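Local coordinates for dipeptidase (Streptococcus thermophilus, PDB 3PEB), which is the N-terminal creatinase/prolidase-like domain of a longer M24B-family peptidase, a probable manganese-dependent hydrolase that presumably cleaves dipeptides, at residues 51-56 with 92-97; 65-68 with 74-77. One frame throughout, in Å; residues are numbered along the deposited sequence.

Interaction 1: 51-56 with 92-97; sequences ENREPA and LASTDI. With EDO (1,2-ethanediol), chain H; EDO (1,2-ethanediol), chain D.
Arg53 reaches across from the loop between strands 46-50 and 56-60 and lays its guanidinium beside the turn at Ala93 and Ser94. The side chain leaves the backbone with CG anti to the carbonyl carbon (chi1 -55°) and runs extended from CG to NE, a span long enough to bridge CA atoms of Arg53 and Ser94 that lie 9.6 Å apart. One face of the guanidinium is met by a methylene: Ser94 CB sits 3.4 Å above its plane, displaced toward the rim, with Arg53 NH2 3.7 Å from Ser94 CB. Ala93 adds its methyl obliquely, its CB 4.2 Å from Arg53 NH1. The polar edge turns to a 1,2-ethanediol, probably picked up from the crystallisation liquor, which is gripped by two nearly straight bonds: Arg53 NH1 to O2 at 3.0 Å with an N-H...O angle of 172°, and Arg53 NH2 to O1 at 173°. Deeper in, Ala56 CB meets Leu92 CD2 at 4.2 Å. Leu92, just past helix 84-91, also packs on Phe48 and Tyr50 of strand 46-50, and Tyr50 OH is hydrogen-bonded to Ser94 O. The chemistry is thus divided: a small apolar touch lies inside, while outside an arginine rests on carbon and gives one N-H each from NH1 and NH2 to an ethanediol; no acid of 92-97 pairs with its charge.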
loop_
_atom_site.group_PDB
_atom_site.type_symbol
_atom_site.label_atom_id
_atom_site.label_comp_id
_atom_site.label_asym_id
_atom_site.label_seq_id
_atom_site.Cartn_x
_atom_site.Cartn_y
_atom_site.Cartn_z
ATOM N N GLU A 51 5.085 -8.925 -3.469
ATOM C CA GLU A 51 6.358 -9.462 -3.891
ATOM C C GLU A 51 6.228 -10.175 -5.257
ATOM O O GLU A 51 7.094 -10.005 -6.130
ATOM C CB GLU A 51 6.846 -10.445 -2.844
ATOM C CG GLU A 51 8.175 -11.110 -3.140
ATOM C CD GLU A 51 8.454 -12.298 -2.241
ATOM O OE1 GLU A 51 7.528 -12.864 -1.625
ATOM O OE2 GLU A 51 9.613 -12.696 -2.180
ATOM N N ASN A 52 5.159 -10.966 -5.427
ATOM C CA ASN A 52 4.986 -11.774 -6.648
ATOM C C ASN A 52 3.548 -11.741 -7.177
ATOM O O ASN A 52 3.057 -12.741 -7.657
ATOM C CB ASN A 52 5.448 -13.224 -6.432
ATOM C CG ASN A 52 5.652 -13.981 -7.727
ATOM O OD1 ASN A 52 6.295 -13.472 -8.650
ATOM N ND2 ASN A 52 5.166 -15.235 -7.799
ATOM N N ARG A 53 2.899 -10.575 -7.090
ATOM C CA ARG A 53 1.622 -10.310 -7.741
ATOM C C ARG A 53 1.664 -8.848 -8.189
ATOM O O ARG A 53 2.478 -8.078 -7.694
ATOM C CB ARG A 53 0.436 -10.425 -6.768
ATOM C CG ARG A 53 0.275 -11.712 -6.009
ATOM C CD ARG A 53 -0.706 -11.573 -4.861
ATOM N NE ARG A 53 -0.911 -12.844 -4.169
ATOM C CZ ARG A 53 -1.895 -13.703 -4.413
ATOM N NH1 ARG A 53 -2.821 -13.439 -5.320
ATOM N NH2 ARG A 53 -1.961 -14.827 -3.721
ATOM N N GLU A 54 0.762 -8.475 -9.086
ATOM C CA GLU A 54 0.633 -7.072 -9.452
ATOM C C GLU A 54 0.203 -6.257 -8.229
ATOM O O GLU A 54 -0.466 -6.762 -7.322
ATOM C CB GLU A 54 -0.321 -6.866 -10.627
ATOM C CG GLU A 54 -1.774 -7.191 -10.354
ATOM C CD GLU A 54 -2.666 -6.889 -11.539
ATOM O OE1 GLU A 54 -3.803 -7.380 -11.551
ATOM O OE2 GLU A 54 -2.240 -6.144 -12.449
ATOM N N PRO A 55 0.615 -5.004 -8.190
ATOM C CA PRO A 55 0.166 -4.171 -7.080
ATOM C C PRO A 55 -1.341 -3.825 -7.174
ATOM O O PRO A 55 -1.965 -4.063 -8.212
ATOM C CB PRO A 55 0.994 -2.885 -7.249
ATOM C CG PRO A 55 1.862 -3.063 -8.371
ATOM C CD PRO A 55 1.458 -4.256 -9.147
ATOM N N ALA A 56 -1.888 -3.258 -6.091
ATOM C CA ALA A 56 -3.209 -2.642 -6.095
ATOM C C ALA A 56 -3.168 -1.386 -5.251
ATOM O O ALA A 56 -2.494 -1.339 -4.216
ATOM C CB ALA A 56 -4.262 -3.623 -5.538
ATOM N N LEU A 92 -8.789 -7.608 -1.642
ATOM C CA LEU A 92 -7.491 -8.232 -1.822
ATOM C C LEU A 92 -7.629 -9.744 -1.667
ATOM O O LEU A 92 -8.126 -10.218 -0.659
ATOM C CB LEU A 92 -6.496 -7.701 -0.803
ATOM C CG LEU A 92 -6.147 -6.213 -0.833
ATOM C CD1 LEU A 92 -5.174 -5.910 0.318
ATOM C CD2 LEU A 92 -5.553 -5.785 -2.209
ATOM N N ALA A 93 -7.128 -10.502 -2.628
ATOM C CA ALA A 93 -7.105 -11.973 -2.517
ATOM C C ALA A 93 -6.194 -12.469 -1.411
ATOM O O ALA A 93 -6.506 -13.456 -0.709
ATOM C CB ALA A 93 -6.676 -12.597 -3.835
ATOM N N SER A 94 -5.065 -11.798 -1.228
ATOM C CA SER A 94 -4.094 -12.307 -0.308
ATOM C C SER A 94 -3.903 -11.346 0.872
ATOM O O SER A 94 -3.383 -10.249 0.701
ATOM C CB SER A 94 -2.782 -12.513 -1.018
ATOM O OG SER A 94 -1.818 -12.993 -0.113
ATOM N N THR A 95 -4.300 -11.800 2.055
ATOM C CA THR A 95 -4.085 -11.040 3.279
ATOM C C THR A 95 -3.369 -11.849 4.366
ATOM O O THR A 95 -3.185 -11.353 5.458
ATOM C CB THR A 95 -5.412 -10.510 3.812
ATOM O OG1 THR A 95 -6.289 -11.607 4.084
ATOM C CG2 THR A 95 -6.066 -9.550 2.794
ATOM N N ASP A 96 -2.969 -13.082 4.064
ATOM C CA ASP A 96 -2.162 -13.879 4.983
ATOM C C ASP A 96 -0.733 -13.919 4.454
ATOM O O ASP A 96 -0.400 -14.686 3.540
ATOM C CB ASP A 96 -2.726 -15.290 5.137
ATOM C CG ASP A 96 -4.047 -15.303 5.880
ATOM O OD1 ASP A 96 -4.098 -15.870 6.994
ATOM O OD2 ASP A 96 -5.028 -14.735 5.355
ATOM N N ILE A 97 0.100 -13.049 5.012
ATOM C CA ILE A 97 1.467 -12.852 4.554
ATOM C C ILE A 97 2.306 -12.829 5.801
ATOM O O ILE A 97 2.117 -11.953 6.634
ATOM C CB ILE A 97 1.597 -11.528 3.797
ATOM C CG1 ILE A 97 0.683 -11.515 2.569
ATOM C CG2 ILE A 97 3.034 -11.246 3.369
ATOM C CD1 ILE A 97 -0.023 -10.258 2.445
HETATM C C1 EDO H . -8.706 -12.669 2.383
HETATM O O1 EDO H . -7.523 -13.409 2.064
HETATM C C2 EDO H . -8.733 -11.415 1.527
HETATM O O2 EDO H . -9.943 -11.288 0.760
HETATM C C1 EDO D . -5.639 -17.099 -4.438
HETATM O O1 EDO D . -4.318 -16.654 -4.100
HETATM C C2 EDO D . -6.217 -16.138 -5.469
HETATM O O2 EDO D . -5.193 -15.209 -5.835
#

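Interaction 2: 65-68 with 74-77; sequences ARAS and PVFG. With NA (sodium ion), chain N; EDO (1,2-ethanediol), chain G; EDO (1,2-ethanediol), chain I.
Val75 faces Ala67 and Ser68 of helix 64-70 and carries the strand's whole side of this contact. Residues 74-77 begin with Pro74, whose CB leaves the backbone away from the helix and whose ring touches Glu54. Val75 then points its side chain at the helix, the CA atoms of Ser68 and Val75 being 5.9 Å apart. A chi1 near 178° sets CG1 anti to the backbone N and CG2 beside it, and both methyls close on Ala67 CB: Val75 CG1 at 3.8 Å and Val75 CG2 at 4.0 Å. The Ser68 hydroxyl comes in against the branch point, Ser68 OG standing 3.5 Å from Val75 CB. Its main polar partner is Val64 O, one turn back in the helix; a water also donates to Ser68 OG at 2.7 Å and reaches Val75 O in a weak bond. The carbonyl oxygen of Ser68 binds a sodium ion at 2.4 Å, together with four waters and Leu71 O. Phe76 next swings its ring to the other side of the strand, edge-to-face with Phe58, and Gly77 O accepts a hydrogen bond from Lys87 NZ. Strand 56-60, helix 64-70 and strand 75-78 form a beta-alpha-beta unit: the helix lies over its two parallel strands, Ala67 also resting on Leu57 and Val75 on Val59, with strand 75-78 at the edge of the sheet.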
loop_
_atom_site.group_PDB
_atom_site.type_symbol
_atom_site.label_atom_id
_atom_site.label_comp_id
_atom_site.label_asym_id
_atom_site.label_seq_id
_atom_site.Cartn_x
_atom_site.Cartn_y
_atom_site.Cartn_z
ATOM N N ALA A 65 -11.300 7.103 -10.334
ATOM C CA ALA A 65 -11.260 7.432 -11.768
ATOM C C ALA A 65 -9.898 8.043 -12.168
ATOM O O ALA A 65 -9.274 7.604 -13.134
ATOM C CB ALA A 65 -12.457 8.385 -12.185
ATOM N N ARG A 66 -9.426 9.022 -11.402
ATOM C CA ARG A 66 -8.141 9.663 -11.697
ATOM C C ARG A 66 -6.973 8.684 -11.546
ATOM O O ARG A 66 -6.114 8.623 -12.435
ATOM C CB ARG A 66 -7.911 10.927 -10.847
ATOM C CG ARG A 66 -6.629 11.714 -11.214
ATOM C CD ARG A 66 -6.570 13.061 -10.488
ATOM N NE ARG A 66 -6.437 12.935 -9.023
ATOM C CZ ARG A 66 -5.294 12.967 -8.334
ATOM N NH1 ARG A 66 -4.126 13.088 -8.961
ATOM N NH2 ARG A 66 -5.314 12.890 -6.998
ATOM N N ALA A 67 -6.950 7.917 -10.463
ATOM C CA ALA A 67 -5.877 6.956 -10.235
ATOM C C ALA A 67 -5.851 5.930 -11.367
ATOM O O ALA A 67 -4.803 5.643 -11.900
ATOM C CB ALA A 67 -6.021 6.265 -8.877
ATOM N N SER A 68 -7.020 5.405 -11.725
ATOM C CA SER A 68 -7.142 4.419 -12.786
ATOM C C SER A 68 -6.658 4.951 -14.135
ATOM O O SER A 68 -6.173 4.178 -14.961
ATOM C CB SER A 68 -8.601 3.953 -12.910
ATOM O OG SER A 68 -9.013 3.363 -11.686
ATOM N N PRO A 74 -4.557 -2.557 -10.812
ATOM C CA PRO A 74 -5.894 -2.330 -10.274
ATOM C C PRO A 74 -5.993 -1.224 -9.195
ATOM O O PRO A 74 -5.129 -1.104 -8.333
ATOM C CB PRO A 74 -6.245 -3.679 -9.650
ATOM C CG PRO A 74 -5.516 -4.686 -10.555
ATOM C CD PRO A 74 -4.197 -3.993 -10.787
ATOM N N VAL A 75 -7.047 -0.428 -9.307
ATOM C CA VAL A 75 -7.376 0.617 -8.323
ATOM C C VAL A 75 -8.780 0.281 -7.813
ATOM O O VAL A 75 -9.694 -0.029 -8.607
ATOM C CB VAL A 75 -7.371 2.001 -8.951
ATOM C CG1 VAL A 75 -7.772 3.060 -7.897
ATOM C CG2 VAL A 75 -5.986 2.332 -9.546
ATOM N N PHE A 76 -8.966 0.337 -6.496
ATOM C CA PHE A 76 -10.274 0.174 -5.916
ATOM C C PHE A 76 -10.467 1.146 -4.762
ATOM O O PHE A 76 -9.500 1.751 -4.293
ATOM C CB PHE A 76 -10.608 -1.269 -5.539
ATOM C CG PHE A 76 -9.820 -1.848 -4.378
ATOM C CD1 PHE A 76 -8.446 -1.903 -4.380
ATOM C CD2 PHE A 76 -10.502 -2.407 -3.298
ATOM C CE1 PHE A 76 -7.752 -2.475 -3.312
ATOM C CE2 PHE A 76 -9.813 -3.030 -2.246
ATOM C CZ PHE A 76 -8.457 -3.056 -2.242
ATOM N N GLY A 77 -11.708 1.345 -4.385
ATOM C CA GLY A 77 -12.025 2.362 -3.349
ATOM C C GLY A 77 -13.248 2.156 -2.490
ATOM O O GLY A 77 -13.879 1.109 -2.509
HETATM NA NA NA N . -5.617 1.879 -15.279
HETATM C C1 EDO G . -1.188 12.160 -11.198
HETATM O O1 EDO G . -1.176 12.709 -9.865
HETATM C C2 EDO G . -2.584 12.110 -11.841
HETATM O O2 EDO G . -3.304 13.335 -11.710
HETATM C C1 EDO I . -9.930 13.780 -8.608
HETATM O O1 EDO I . -9.157 12.655 -8.187
HETATM C C2 EDO I . -10.722 14.332 -7.427
HETATM O O2 EDO I . -11.993 14.783 -7.897
HETATM O O HOH W 1 -10.743 1.283 -11.614
HETATM O O HOH W 2 -7.693 1.822 -16.314
HETATM O O HOH W 3 -5.229 -0.423 -16.115
HETATM O O HOH W 4 -6.183 0.974 -13.077
HETATM O O HOH W 5 -4.583 2.648 -17.412
#

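How the interactions relate
Interaction 2 is nested in the chain between the two segments of interaction 1, and their centres lie about 17 Å apart on one mixed sheet. They meet where Ala56 opens strand 56-60 beside edge strand 75-78: Pro55 O is 3.4 Å from Pro74 CD, and Ala56 CB is 3.9 Å from Pro74 O. On the face of the sheet that Phe76 occupies, Leu92 CD2 comes to 4.0 Å from Phe76 CZ, connecting interaction 1 to the strand whose Val75 turns to helix 64-70. Both contacts belong to the creatinase/prolidase N-terminal domain. Arginines in both hold ethanediol, Arg53 in interaction 1 and Arg66 in interaction 2, where one of two sodium ions also sits, at Ser68.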